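FTT_1639c (Francisella tularensis subsp. tularensis, PDB 7KZW) is of unknown function but is a probable membrane protein, seen here through its beta-rich C-terminal part, without the N-terminal portion. Local coordinates at residues V50-G55 / G73-T78; Q58-I63 / S101-K106; I37-D42 / G87-L92. The protein carries 3 engineered substitutions. One frame throughout, in Å; residues are numbered along the deposited sequence. Where two conformers were deposited one is given.

Contact 1: V50-G55 / G73-T78; sequences VNIYVG and GEITQT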
ATOM      1  N   VAL A  50       9.188   6.291   1.212  1.00 11.20           N
ATOM      2  CA  VAL A  50       7.893   6.204   1.862  1.00 10.78           C
ATOM      3  C   VAL A  50       8.055   6.362   3.355  1.00 10.87           C
ATOM      4  O   VAL A  50       8.911   5.747   3.969  1.00 12.16           O
ATOM      5  CB  VAL A  50       7.190   4.875   1.543  1.00 10.68           C
ATOM      6  CG1 VAL A  50       5.746   4.933   2.147  1.00 12.45           C
ATOM      7  CG2 VAL A  50       7.174   4.610   0.050  1.00 11.38           C
ATOM      8  N   ASN A  51       7.208   7.203   3.946  1.00 11.67           N
ATOM      9  CA  ASN A  51       7.086   7.271   5.384  1.00 11.18           C
ATOM     10  C   ASN A  51       5.676   6.817   5.748  1.00 12.14           C
ATOM     11  O   ASN A  51       4.694   7.336   5.199  1.00 12.63           O
ATOM     12  CB  ASN A  51       7.175   8.728   5.839  1.00 18.56           C
ATOM     13  CG  ASN A  51       8.566   9.205   5.982  1.00 26.81           C
ATOM     14  OD1 ASN A  51       9.097   9.917   5.095  1.00 26.64           O
ATOM     15  ND2 ASN A  51       9.165   8.856   7.127  1.00 32.46           N
ATOM     16  N   ILE A  52       5.550   5.847   6.639  1.00 11.11           N
ATOM     17  CA  ILE A  52       4.233   5.501   7.134  0.52 11.93           C
ATOM     18  C   ILE A  52       4.181   5.692   8.647  1.00 11.10           C
ATOM     19  O   ILE A  52       5.205   5.700   9.339  1.00 14.19           O
ATOM     20  CB  ILE A  52       3.822   4.086   6.783  0.52 12.09           C
ATOM     21  CG1 ILE A  52       4.588   3.102   7.659  0.52 11.47           C
ATOM     22  CG2 ILE A  52       4.067   3.846   5.310  0.52 14.76           C
ATOM     23  CD1 ILE A  52       3.938   1.736   7.669  0.52 14.34           C
ATOM     24  N   TYR A  53       2.956   5.969   9.115  1.00 11.99           N
ATOM     25  CA  TYR A  53       2.709   6.256  10.522  1.00 12.30           C
ATOM     26  C   TYR A  53       1.558   5.361  10.892  1.00 13.24           C
ATOM     27  O   TYR A  53       0.576   5.278  10.143  1.00 12.05           O
ATOM     28  CB  TYR A  53       2.327   7.753  10.692  1.00 14.20           C
ATOM     29  CG  TYR A  53       3.348   8.682  10.107  1.00 13.51           C
ATOM     30  CD1 TYR A  53       3.292   9.008   8.723  1.00 14.38           C
ATOM     31  CD2 TYR A  53       4.400   9.141  10.861  1.00 13.27           C
ATOM     32  CE1 TYR A  53       4.258   9.820   8.134  1.00 16.21           C
ATOM     33  CE2 TYR A  53       5.392   9.933  10.264  1.00 16.84           C
ATOM     34  CZ  TYR A  53       5.284  10.257   8.905  1.00 16.67           C
ATOM     35  OH  TYR A  53       6.278  11.080   8.371  1.00 22.42           O
ATOM     36  N   VAL A  54       1.664   4.659  12.028  1.00 10.97           N
ATOM     37  CA  VAL A  54       0.653   3.682  12.408  1.00 11.55           C
ATOM     38  C   VAL A  54       0.232   3.954  13.840  1.00 10.77           C
ATOM     39  O   VAL A  54       1.099   4.168  14.720  1.00 12.04           O
ATOM     40  CB  VAL A  54       1.185   2.245  12.257  1.00 11.84           C
ATOM     41  CG1 VAL A  54       0.219   1.186  12.769  1.00 12.07           C
ATOM     42  CG2 VAL A  54       1.600   1.917  10.781  1.00 14.21           C
ATOM     43  N   GLY A  55      -1.073   3.978  14.084  1.00 10.63           N
ATOM     44  CA  GLY A  55      -1.622   4.077  15.428  1.00 10.77           C
ATOM     45  C   GLY A  55      -2.093   2.707  15.867  1.00 10.84           C
ATOM     46  O   GLY A  55      -1.281   1.780  16.021  1.00 10.89           O
ATOM     47  N   GLY A  73       9.096  -6.650   1.138  1.00 11.22           N
ATOM     48  CA  GLY A  73       9.283  -6.145   2.470  1.00 12.76           C
ATOM     49  C   GLY A  73       7.946  -6.046   3.196  1.00 11.95           C
ATOM     50  O   GLY A  73       6.891  -6.046   2.555  1.00 11.35           O
ATOM     51  N   GLU A  74       7.980  -5.988   4.526  1.00 12.97           N
ATOM     52  CA  GLU A  74       6.762  -5.833   5.312  1.00 11.95           C
ATOM     53  C   GLU A  74       6.984  -4.832   6.419  1.00 12.91           C
ATOM     54  O   GLU A  74       8.102  -4.685   6.935  1.00 15.39           O
ATOM     55  CB  GLU A  74       6.311  -7.176   5.912  1.00 17.44           C
ATOM     56  CG  GLU A  74       6.241  -8.335   4.910  1.00 23.84           C
ATOM     57  CD  GLU A  74       5.533  -9.586   5.489  1.00 32.45           C
ATOM     58  OE1 GLU A  74       5.399  -9.663   6.729  1.00 28.96           O
ATOM     59  OE2 GLU A  74       5.142 -10.482   4.685  1.00 36.78           O
ATOM     60  N   ILE A  75       5.934  -4.104   6.759  1.00 13.23           N
ATOM     61  CA  ILE A  75       6.066  -3.149   7.872  1.00 13.23           C
ATOM     62  C   ILE A  75       4.736  -3.079   8.600  1.00 11.06           C
ATOM     63  O   ILE A  75       3.659  -3.153   7.982  1.00 12.52           O
ATOM     64  CB  ILE A  75       6.549  -1.779   7.376  1.00 16.29           C
ATOM     65  CG1 ILE A  75       6.767  -0.801   8.561  1.00 15.74           C
ATOM     66  CG2 ILE A  75       5.638  -1.198   6.306  1.00 15.10           C
ATOM     67  CD1 ILE A  75       7.590   0.440   8.075  1.00 18.46           C
ATOM     68  N   THR A  76       4.808  -2.965   9.922  1.00 12.07           N
ATOM     69  CA  THR A  76       3.626  -2.998  10.775  1.00 11.52           C
ATOM     70  C   THR A  76       3.531  -1.795  11.697  1.00 13.50           C
ATOM     71  O   THR A  76       2.600  -1.724  12.502  1.00 13.92           O
ATOM     72  CB  THR A  76       3.591  -4.252  11.631  1.00 13.43           C
ATOM     73  OG1 THR A  76       4.723  -4.238  12.516  1.00 16.94           O
ATOM     74  CG2 THR A  76       3.618  -5.476  10.748  1.00 15.45           C
ATOM     75  N   GLN A  77       4.489  -0.876  11.628  1.00 13.03           N
ATOM     76  CA  GLN A  77       4.572   0.207  12.618  1.00 13.53           C
ATOM     77  C   GLN A  77       5.172   1.393  11.895  1.00 13.27           C
ATOM     78  O   GLN A  77       5.650   1.280  10.770  1.00 14.71           O
ATOM     79  CB  GLN A  77       5.480  -0.211  13.782  1.00 13.38           C
ATOM     80  CG  GLN A  77       6.890  -0.541  13.282  1.00 22.69           C
ATOM     81  CD  GLN A  77       7.841  -1.036  14.402  1.00 31.56           C
ATOM     82  OE1 GLN A  77       7.439  -1.769  15.307  1.00 40.99           O
ATOM     83  NE2 GLN A  77       9.107  -0.635  14.323  1.00 31.94           N
ATOM     84  N   THR A  78       5.109   2.572  12.520  1.00 11.97           N
ATOM     85  CA  THR A  78       5.653   3.771  11.913  1.00 12.60           C
ATOM     86  C   THR A  78       7.091   3.546  11.506  1.00 13.88           C
ATOM     87  O   THR A  78       7.894   2.997  12.267  1.00 14.88           O
ATOM     88  CB  THR A  78       5.602   4.878  12.990  1.00 12.72           C
ATOM     89  OG1 THR A  78       4.215   5.081  13.357  1.00 13.64           O
ATOM     90  CG2 THR A  78       6.218   6.187  12.535  1.00 13.99           C
TER
HETATM   91  O   HOH W   1       3.471   2.481  15.013  1.00 16.94           O
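Ile-52, Val-54 and Thr-78 meet where the chain leaves strand 72-75 and crosses to strand 79-83, the two outermost strands of a mixed, nine-strand sheet; residues 76-78 thus link its two ends, passing close to strand 48-58. The compact side is apolar. Ile-52 and Ile-75 reach toward each other tip to tip, with CD1 of Ile-52 lying 3.7 Å from CG2 of Ile-75; Ile-52 was modelled in two conformers, and this detail belongs to one of them. Branched aliphatic residues suit the place, because Phe-62 and Phe-81 touch the same pair from neighbouring strands. Val-54 carries the packing outward: its CG2 rests 3.8 Å from the carbonyl carbon of Gln-77, and its CG1 is 3.8 Å from Thr-76 O, an oxygen that also accepts a hydrogen bond from the side-chain amide of Asn-57.

On the looser side, Thr-76 and Gln-77 are exposed and their CB atoms point away from 50-55; polar residues suit such a place. A water bridges the backbones, donating to Val-54 O and accepting from Thr-78 N.

Thr-78 forms the firm polar end through its two branches. CG2, anti to the backbone N, sits 3.4 Å from Ile-52 O and 3.9 Å from CD2 of the Tyr-53 ring, which it meets at a slant. The hydroxyl, beside the backbone N (chi1 -61°), probably stands in for the main-chain acceptor that a regular strand neighbour would offer: Val-54 N donates to Thr-78 OG1 over 2.9 Å, in a nearly straight bond of 165°.

Contact 2: Q58-I63 / S101-K106; sequences QGCKFI and SNIDYK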
ATOM      1  N   GLN A  58      -4.032  -4.021  15.179  1.00 11.48           N
ATOM      2  CA  GLN A  58      -4.162  -5.427  15.531  1.00 11.51           C
ATOM      3  C   GLN A  58      -4.238  -6.211  14.233  1.00 13.14           C
ATOM      4  O   GLN A  58      -5.175  -6.013  13.446  1.00 12.61           O
ATOM      5  CB  GLN A  58      -5.387  -5.697  16.397  1.00 17.33           C
ATOM      6  CG  GLN A  58      -5.540  -7.143  16.775  1.00 28.51           C
ATOM      7  CD  GLN A  58      -6.694  -7.319  17.733  1.00 43.53           C
ATOM      8  OE1 GLN A  58      -7.327  -6.335  18.142  1.00 55.79           O
ATOM      9  NE2 GLN A  58      -7.019  -8.571  18.049  1.00 44.17           N
ATOM     10  N   GLY A  59      -3.264  -7.071  13.992  1.00 12.25           N
ATOM     11  CA  GLY A  59      -3.360  -8.035  12.910  1.00 11.87           C
ATOM     12  C   GLY A  59      -3.140  -7.527  11.498  1.00 11.15           C
ATOM     13  O   GLY A  59      -3.498  -8.246  10.546  1.00 11.97           O
ATOM     14  N   CYS A  60      -2.514  -6.368  11.318  1.00 10.90           N
ATOM     15  CA  CYS A  60      -2.374  -5.842   9.953  1.00 10.60           C
ATOM     16  C   CYS A  60      -0.917  -5.559   9.619  1.00 10.56           C
ATOM     17  O   CYS A  60      -0.058  -5.353  10.481  1.00 11.36           O
ATOM     18  CB  CYS A  60      -3.129  -4.510   9.826  1.00 11.88           C
ATOM     19  SG  CYS A  60      -4.895  -4.688  10.258  1.00 11.51           S
ATOM     20  N   LYS A  61      -0.637  -5.544   8.317  1.00 10.35           N
ATOM     21  CA  LYS A  61       0.727  -5.282   7.848  1.00 10.43           C
ATOM     22  C   LYS A  61       0.672  -4.731   6.424  1.00 10.89           C
ATOM     23  O   LYS A  61      -0.236  -5.048   5.649  1.00 10.96           O
ATOM     24  CB  LYS A  61       1.579  -6.551   7.860  1.00 12.80           C
ATOM     25  CG  LYS A  61       1.054  -7.647   6.948  1.00 15.27           C
ATOM     26  CD  LYS A  61       1.929  -8.939   7.107  1.00 22.42           C
ATOM     27  CE  LYS A  61       1.442 -10.074   6.208  1.00 29.94           C
ATOM     28  NZ  LYS A  61       2.316 -11.282   6.435  1.00 37.37           N
ATOM     29  N   PHE A  62       1.664  -3.911   6.078  1.00  9.91           N
ATOM     30  CA  PHE A  62       1.842  -3.482   4.697  1.00 10.27           C
ATOM     31  C   PHE A  62       2.928  -4.330   4.059  1.00 11.27           C
ATOM     32  O   PHE A  62       3.969  -4.587   4.671  1.00 13.42           O
ATOM     33  CB  PHE A  62       2.386  -2.043   4.653  1.00 11.31           C
ATOM     34  CG  PHE A  62       1.365  -0.958   5.015  1.00 10.90           C
ATOM     35  CD1 PHE A  62       0.544  -0.385   4.040  1.00 12.85           C
ATOM     36  CD2 PHE A  62       1.244  -0.553   6.338  1.00 12.83           C
ATOM     37  CE1 PHE A  62      -0.347   0.646   4.397  1.00 14.52           C
ATOM     38  CE2 PHE A  62       0.335   0.485   6.698  1.00 13.13           C
ATOM     39  CZ  PHE A  62      -0.466   1.027   5.749  1.00 14.33           C
ATOM     40  N   ILE A  63       2.683  -4.743   2.834  1.00 10.05           N
ATOM     41  CA  ILE A  63       3.625  -5.471   1.976  0.50 10.21           C
ATOM     42  C   ILE A  63       4.033  -4.544   0.849  1.00 10.11           C
ATOM     43  O   ILE A  63       3.181  -3.834   0.288  1.00 11.03           O
ATOM     44  CB  ILE A  63       2.952  -6.726   1.367  0.50 12.06           C
ATOM     45  CG1 ILE A  63       2.210  -7.509   2.449  0.50 15.22           C
ATOM     46  CG2 ILE A  63       3.990  -7.592   0.626  0.50 15.78           C
ATOM     47  CD1 ILE A  63       3.153  -8.045   3.424  0.50 18.29           C
ATOM     48  N   SER A 101      -9.186  -7.632  13.486  1.00 13.60           N
ATOM     49  CA  SER A 101      -8.065  -6.878  12.918  1.00 12.85           C
ATOM     50  C   SER A 101      -8.506  -5.472  12.531  1.00 14.09           C
ATOM     51  O   SER A 101      -9.643  -5.235  12.075  1.00 14.41           O
ATOM     52  CB  SER A 101      -7.461  -7.629  11.728  1.00 15.02           C
ATOM     53  OG  SER A 101      -8.465  -7.824  10.746  1.00 14.57           O
ATOM     54  N   ASN A 102      -7.601  -4.525  12.713  1.00 12.02           N
ATOM     55  CA  ASN A 102      -7.909  -3.115  12.517  1.00 11.75           C
ATOM     56  C   ASN A 102      -6.617  -2.341  12.532  1.00 12.80           C
ATOM     57  O   ASN A 102      -5.757  -2.592  13.383  1.00 11.97           O
ATOM     58  CB  ASN A 102      -8.772  -2.693  13.692  1.00 13.30           C
ATOM     59  CG  ASN A 102      -9.093  -1.196  13.693  1.00 14.09           C
ATOM     60  OD1 ASN A 102      -9.810  -0.752  12.831  1.00 15.15           O
ATOM     61  ND2 ASN A 102      -8.538  -0.453  14.650  1.00 16.33           N
ATOM     62  N   ILE A 103      -6.520  -1.350  11.639  1.00 11.02           N
ATOM     63  CA  ILE A 103      -5.347  -0.473  11.639  1.00 10.83           C
ATOM     64  C   ILE A 103      -5.767   0.946  11.223  1.00 10.68           C
ATOM     65  O   ILE A 103      -6.531   1.148  10.271  1.00 11.37           O
ATOM     66  CB  ILE A 103      -4.251  -1.029  10.698  1.00 10.52           C
ATOM     67  CG1 ILE A 103      -3.023  -0.116  10.747  1.00 11.00           C
ATOM     68  CG2 ILE A 103      -4.763  -1.204   9.229  1.00 10.84           C
ATOM     69  CD1 ILE A 103      -1.813  -0.686   9.999  1.00 11.91           C
ATOM     70  N   ASP A 104      -5.217   1.935  11.913  1.00 10.71           N
ATOM     71  CA  ASP A 104      -5.254   3.335  11.462  1.00 10.70           C
ATOM     72  C   ASP A 104      -3.852   3.748  11.012  1.00 11.77           C
ATOM     73  O   ASP A 104      -2.860   3.524  11.712  1.00 10.71           O
ATOM     74  CB  ASP A 104      -5.610   4.244  12.623  1.00 10.98           C
ATOM     75  CG  ASP A 104      -6.995   3.989  13.138  1.00 11.67           C
ATOM     76  OD1 ASP A 104      -7.958   3.915  12.316  1.00 11.60           O
ATOM     77  OD2 ASP A 104      -7.218   3.948  14.375  1.00 12.86           O
ATOM     78  N   TYR A 105      -3.773   4.379   9.836  1.00 10.96           N
ATOM     79  CA  TYR A 105      -2.452   4.627   9.252  1.00 11.78           C
ATOM     80  C   TYR A 105      -2.465   5.936   8.462  1.00 10.89           C
ATOM     81  O   TYR A 105      -3.530   6.500   8.129  1.00 11.43           O
ATOM     82  CB  TYR A 105      -2.054   3.489   8.275  1.00 12.48           C
ATOM     83  CG  TYR A 105      -3.023   3.372   7.136  1.00 11.03           C
ATOM     84  CD1 TYR A 105      -2.874   4.157   5.977  1.00 13.08           C
ATOM     85  CD2 TYR A 105      -4.108   2.528   7.209  1.00 13.32           C
ATOM     86  CE1 TYR A 105      -3.812   4.093   4.973  1.00 14.72           C
ATOM     87  CE2 TYR A 105      -5.028   2.434   6.171  1.00 12.85           C
ATOM     88  CZ  TYR A 105      -4.868   3.249   5.052  1.00 12.84           C
ATOM     89  OH  TYR A 105      -5.724   3.254   3.990  1.00 14.26           O
ATOM     90  N   LYS A 106      -1.233   6.421   8.213  1.00 11.98           N
ATOM     91  CA  LYS A 106      -1.006   7.542   7.282  1.00 12.25           C
ATOM     92  C   LYS A 106       0.211   7.138   6.447  1.00 11.28           C
ATOM     93  O   LYS A 106       1.205   6.679   6.987  1.00 12.19           O
ATOM     94  CB  LYS A 106      -0.731   8.849   8.009  1.00 12.64           C
ATOM     95  CG  LYS A 106      -0.395  10.002   7.049  1.00 17.87           C
ATOM     96  CD  LYS A 106      -0.259  11.335   7.863  1.00 22.08           C
ATOM     97  CE  LYS A 106      -0.067  12.572   6.953  1.00 25.05           C
ATOM     98  NZ  LYS A 106      -1.316  12.989   6.265  1.00 30.26           N
TER
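Phe-62 points the edge of its ring at the face of Tyr-105 in a T-shaped (edge-to-face) stack, with the planes 87° apart. The tip atom CZ of Phe-62 stands over one face of Tyr-105, 3.7 Å from its CG, while CB of Tyr-105 lies in the plane of the Phe-62 ring at that same edge. Ile-103 reaches the phenylalanine obliquely, its CD1 4.1 Å from CE2 of Phe-62. Tyr-105 can receive the edge because its CG lies between the backbone N and the carbonyl carbon (chi1 61°). Phenylalanine suits this buried position, where its flat, wholly apolar ring can offer an edge to the tyrosine.

Next to the rings, Cys-60 packs beside Ile-103, its SG 3.6 Å from CG2 of Ile-103, and a compact sulfur side chain suits a spot also touched by Cys-96. At the other end of the contact the backbones themselves pair. Gln-58 N donates to Asn-102 O and Asn-102 N to Gln-58 O, both over 2.9 Å, forming an antiparallel hydrogen-bonded pair; Ser-101 CA comes within 3.1 Å of the same Gln-58 O. Gly-59 follows with positive phi, a backbone shape that favours glycine, on a side where Ser-101 CB would crowd a side chain. OG of Ser-101 is hydrogen-bonded to Gly-98 O, and OD1 of Asn-102 to ND2 of Asn-121.

The Gln-58 pair ends the pairing of strand 48-58 with 102-111. After Gly-59 the chain turns into strand 60-63, which passes over 102-106 without bridges, at 55° and 7.6 Å between axes. Side chains join the two, consistent with a sheet that curls over, so that strands far apart in its order face each other.

Contact 3: I37-D42 / G87-L92; sequences IFNIMD and GRNELL. Engineered in segment 37-42: Met-41 (natural residue Ile).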
ATOM      1  N   ILE A  37       7.071   7.915 -14.232  1.00 23.89           N
ATOM      2  CA  ILE A  37       7.005   6.912 -13.182  0.52 20.80           C
ATOM      3  C   ILE A  37       7.052   5.542 -13.850  1.00 22.83           C
ATOM      4  O   ILE A  37       6.202   5.233 -14.693  1.00 25.43           O
ATOM      5  CB  ILE A  37       5.731   7.060 -12.340  0.52 20.63           C
ATOM      6  CG1 ILE A  37       5.707   8.439 -11.663  0.52 22.66           C
ATOM      7  CG2 ILE A  37       5.647   5.897 -11.326  0.52 21.15           C
ATOM      8  CD1 ILE A  37       6.669   8.527 -10.521  0.52 24.14           C
ATOM      9  N   PHE A  38       8.040   4.730 -13.480  1.00 18.50           N
ATOM     10  CA  PHE A  38       8.297   3.424 -14.085  1.00 19.51           C
ATOM     11  C   PHE A  38       8.327   2.363 -13.014  1.00 17.10           C
ATOM     12  O   PHE A  38       8.590   2.665 -11.837  1.00 17.17           O
ATOM     13  CB  PHE A  38       9.641   3.446 -14.816  1.00 19.07           C
ATOM     14  CG  PHE A  38       9.673   4.476 -15.896  1.00 23.59           C
ATOM     15  CD1 PHE A  38       8.980   4.264 -17.077  1.00 24.93           C
ATOM     16  CD2 PHE A  38      10.316   5.679 -15.712  1.00 24.16           C
ATOM     17  CE1 PHE A  38       8.980   5.211 -18.105  1.00 31.47           C
ATOM     18  CE2 PHE A  38      10.320   6.654 -16.722  1.00 31.02           C
ATOM     19  CZ  PHE A  38       9.650   6.405 -17.927  1.00 31.19           C
ATOM     20  N   ASN A  39       7.976   1.122 -13.397  1.00 15.93           N
ATOM     21  CA  ASN A  39       7.859   0.006 -12.488  1.00 14.58           C
ATOM     22  C   ASN A  39       8.998  -0.991 -12.678  1.00 13.19           C
ATOM     23  O   ASN A  39       9.895  -0.788 -13.511  1.00 15.53           O
ATOM     24  CB  ASN A  39       6.461  -0.627 -12.573  1.00 14.05           C
ATOM     25  CG  ASN A  39       6.186  -1.271 -13.907  1.00 15.40           C
ATOM     26  OD1 ASN A  39       7.015  -2.014 -14.393  1.00 19.63           O
ATOM     27  ND2 ASN A  39       5.015  -1.019 -14.483  1.00 16.85           N
ATOM     28  N   ILE A  40       8.953  -2.096 -11.921  1.00 13.98           N
ATOM     29  CA  ILE A  40      10.090  -3.012 -11.920  1.00 14.41           C
ATOM     30  C   ILE A  40      10.225  -3.811 -13.204  1.00 16.36           C
ATOM     31  O   ILE A  40      11.200  -4.554 -13.391  1.00 16.60           O
ATOM     32  CB  ILE A  40      10.144  -3.909 -10.661  1.00 12.99           C
ATOM     33  CG1 ILE A  40       8.891  -4.776 -10.542  1.00 14.64           C
ATOM     34  CG2 ILE A  40      10.388  -3.022  -9.449  1.00 14.64           C
ATOM     35  CD1 ILE A  40       8.955  -5.711  -9.291  1.00 14.60           C
HETATM   36  N   MSE A  41       9.254  -3.719 -14.088  1.00 15.61           N
HETATM   37  CA  MSE A  41       9.404  -4.384 -15.411  1.00 17.78           C
HETATM   38  C   MSE A  41      10.165  -3.464 -16.344  1.00 17.11           C
HETATM   39  O   MSE A  41      10.561  -3.942 -17.404  1.00 23.41           O
HETATM   40  CB  MSE A  41       8.060  -4.623 -16.063  1.00 20.04           C
HETATM   41  CG  MSE A  41       7.237  -5.697 -15.403  1.00 20.82           C
HETATM   42 SE   MSE A  41       5.476  -5.915 -16.248  0.41 29.93          SE
HETATM   43  CE  MSE A  41       6.369  -6.168 -17.907  1.00 40.31           C
ATOM     44  N   ASP A  42      10.456  -2.246 -15.930  1.00 18.75           N
ATOM     45  CA  ASP A  42      11.038  -1.218 -16.784  1.00 22.16           C
ATOM     46  C   ASP A  42      12.531  -1.094 -16.507  1.00 21.62           C
ATOM     47  O   ASP A  42      13.055  -1.607 -15.510  1.00 22.55           O
ATOM     48  CB  ASP A  42      10.302   0.114 -16.617  1.00 22.17           C
ATOM     49  CG  ASP A  42       8.768  -0.005 -16.918  1.00 27.73           C
ATOM     50  OD1 ASP A  42       8.399  -0.800 -17.830  1.00 27.71           O
ATOM     51  OD2 ASP A  42       7.929   0.690 -16.255  1.00 23.29           O
ATOM     52  N   GLY A  87       4.959  -4.883 -11.484  1.00 14.56           N
ATOM     53  CA  GLY A  87       4.671  -4.769 -12.890  1.00 17.32           C
ATOM     54  C   GLY A  87       3.240  -4.391 -13.223  1.00 21.31           C
ATOM     55  O   GLY A  87       2.978  -3.933 -14.357  1.00 24.75           O
ATOM     56  N   ARG A  88       2.316  -4.572 -12.300  1.00 17.73           N
ATOM     57  CA  ARG A  88       0.941  -4.112 -12.419  1.00 19.73           C
ATOM     58  C   ARG A  88       0.737  -2.785 -11.719  1.00 17.38           C
ATOM     59  O   ARG A  88      -0.391  -2.425 -11.367  1.00 20.32           O
ATOM     60  CB  ARG A  88      -0.031  -5.154 -11.881  1.00 27.26           C
ATOM     61  CG  ARG A  88      -0.117  -6.404 -12.716  1.00 39.61           C
ATOM     62  CD  ARG A  88      -1.327  -7.268 -12.318  1.00 42.42           C
ATOM     63  NE  ARG A  88      -1.518  -7.360 -10.865  1.00 38.61           N
ATOM     64  CZ  ARG A  88      -1.072  -8.385 -10.144  1.00 40.31           C
ATOM     65  NH1 ARG A  88      -0.440  -9.376 -10.763  1.00 31.70           N
ATOM     66  NH2 ARG A  88      -1.251  -8.429  -8.822  1.00 47.22           N
ATOM     67  N   ASN A  89       1.836  -2.063 -11.471  1.00 14.30           N
ATOM     68  CA  ASN A  89       1.806  -0.721 -10.889  1.00 14.41           C
ATOM     69  C   ASN A  89       1.201  -0.680  -9.491  1.00 15.11           C
ATOM     70  O   ASN A  89       0.598   0.318  -9.083  1.00 14.39           O
ATOM     71  CB  ASN A  89       1.191   0.302 -11.843  1.00 16.61           C
ATOM     72  CG  ASN A  89       2.040   0.467 -13.049  1.00 19.34           C
ATOM     73  OD1 ASN A  89       3.201   0.787 -12.951  1.00 17.79           O
ATOM     74  ND2 ASN A  89       1.464   0.164 -14.221  1.00 25.80           N
ATOM     75  N   GLU A  90       1.399  -1.760  -8.744  1.00 11.82           N
ATOM     76  CA  GLU A  90       1.021  -1.785  -7.327  1.00 11.48           C
ATOM     77  C   GLU A  90       2.181  -1.291  -6.463  1.00 10.98           C
ATOM     78  O   GLU A  90       3.364  -1.645  -6.710  1.00 12.31           O
ATOM     79  CB  GLU A  90       0.687  -3.201  -6.927  1.00 14.31           C
ATOM     80  CG  GLU A  90      -0.461  -3.815  -7.768  1.00 19.87           C
ATOM     81  CD  GLU A  90      -0.592  -5.301  -7.580  1.00 27.21           C
ATOM     82  OE1 GLU A  90       0.436  -5.960  -7.319  1.00 23.39           O
ATOM     83  OE2 GLU A  90      -1.731  -5.803  -7.685  1.00 25.59           O
ATOM     84  N   LEU A  91       1.869  -0.434  -5.476  1.00 10.93           N
ATOM     85  CA  LEU A  91       2.885   0.060  -4.551  1.00 11.37           C
ATOM     86  C   LEU A  91       2.811  -0.654  -3.199  1.00 11.15           C
ATOM     87  O   LEU A  91       3.840  -1.006  -2.620  1.00 12.11           O
ATOM     88  CB  LEU A  91       2.782   1.585  -4.364  1.00 12.03           C
ATOM     89  CG  LEU A  91       3.990   2.127  -3.589  1.00 12.20           C
ATOM     90  CD1 LEU A  91       5.315   2.112  -4.430  1.00 15.20           C
ATOM     91  CD2 LEU A  91       3.667   3.570  -3.186  1.00 14.47           C
ATOM     92  N   LEU A  92       1.598  -0.752  -2.616  1.00 11.93           N
ATOM     93  CA  LEU A  92       1.464  -1.257  -1.253  1.00 11.48           C
ATOM     94  C   LEU A  92       0.259  -2.154  -1.194  1.00 12.17           C
ATOM     95  O   LEU A  92      -0.824  -1.757  -1.626  1.00 13.02           O
ATOM     96  CB  LEU A  92       1.204  -0.112  -0.274  1.00 13.74           C
ATOM     97  CG  LEU A  92       2.282   0.928  -0.110  1.00 13.51           C
ATOM     98  CD1 LEU A  92       1.735   2.098   0.814  1.00 14.61           C
ATOM     99  CD2 LEU A  92       3.564   0.357   0.536  1.00 15.68           C
TER
HETATM  100  O   HOH W   2       4.555   2.589 -14.769  1.00 32.50           O
HETATM  101  O   HOH W   3       4.035  -2.761 -16.706  1.00 26.28           O
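A type I beta turn from Asn-39 to Asp-42, closed by Asp-42 N donating to Asn-39 O over 2.9 Å, sets Asn-39 and Met-41 against the bend at Gly-87. Asp-42 OD2 ties the ends of the turn together a second time, accepting from Asn-39 N over 2.9 Å. The side chain of Asn-39 works in both directions. With CG between the backbone N and the carbonyl carbon (chi1 66°), its OD1 curls back to accept from Met-41 N over 2.8 Å, in the carbonyl plane, which makes an Asx turn on top of the beta turn. Its ND2 crosses to Asn-89 OD1 over 3.0 Å, almost straight at 173°. The acceptor lies in the amide plane of Asn-39, yet the donor stands above the carbonyl plane of Asn-89 (46° out of it) and not on a lone pair, the two amide planes being inclined to each other.

This joins the long loop between strands 21-27 and 48-58 to the entry of strand 90-97, which soon breaks its regular pattern in a classic beta bulge where Leu-91 and Leu-92 both face Phe-26. Asparagine suits both partners: Asn-39 closes an Asx turn with its OD1, and Asn-89 has a positive phi, which asparagine tolerates better than most residues other than glycine. Two waters widen the bridge. One donates to Ile-37 O and to Asn-89 OD1, giving that oxygen a second donor; the other accepts from Asn-39 ND2 and donates to Gly-87 O.

Met-41, an engineered selenomethionine where the natural residue is Ile, lays SE 3.6 Å from Gly-87 CA.

How the contacts relate
From the N terminus, the chain first lays down strands 6-16 and 21-27, then enters the loop that carries 37-42. Contact 3 begins there and closes only when 87-92 arrives. Within that span lies all of contact 1, closed when 73-78 returns to 50-55. Contact 2 starts at 58-63, inside both spans, and ends at 101-106, beyond them, so it crosses each. Contacts 1 and 2 abut: Tyr-53 N meets Lys-106 O and Phe-62 N meets Ile-75 O. Contact 3 lies across the chain's centre from contact 2, although Leu-92 brushes Phe-62. Contact 1 ties 48-58 to the 72-75/79-83 link, contact 2 ties 60-65 to 102-111, and contact 3 ties the 28-47 loop to the start of 90-97.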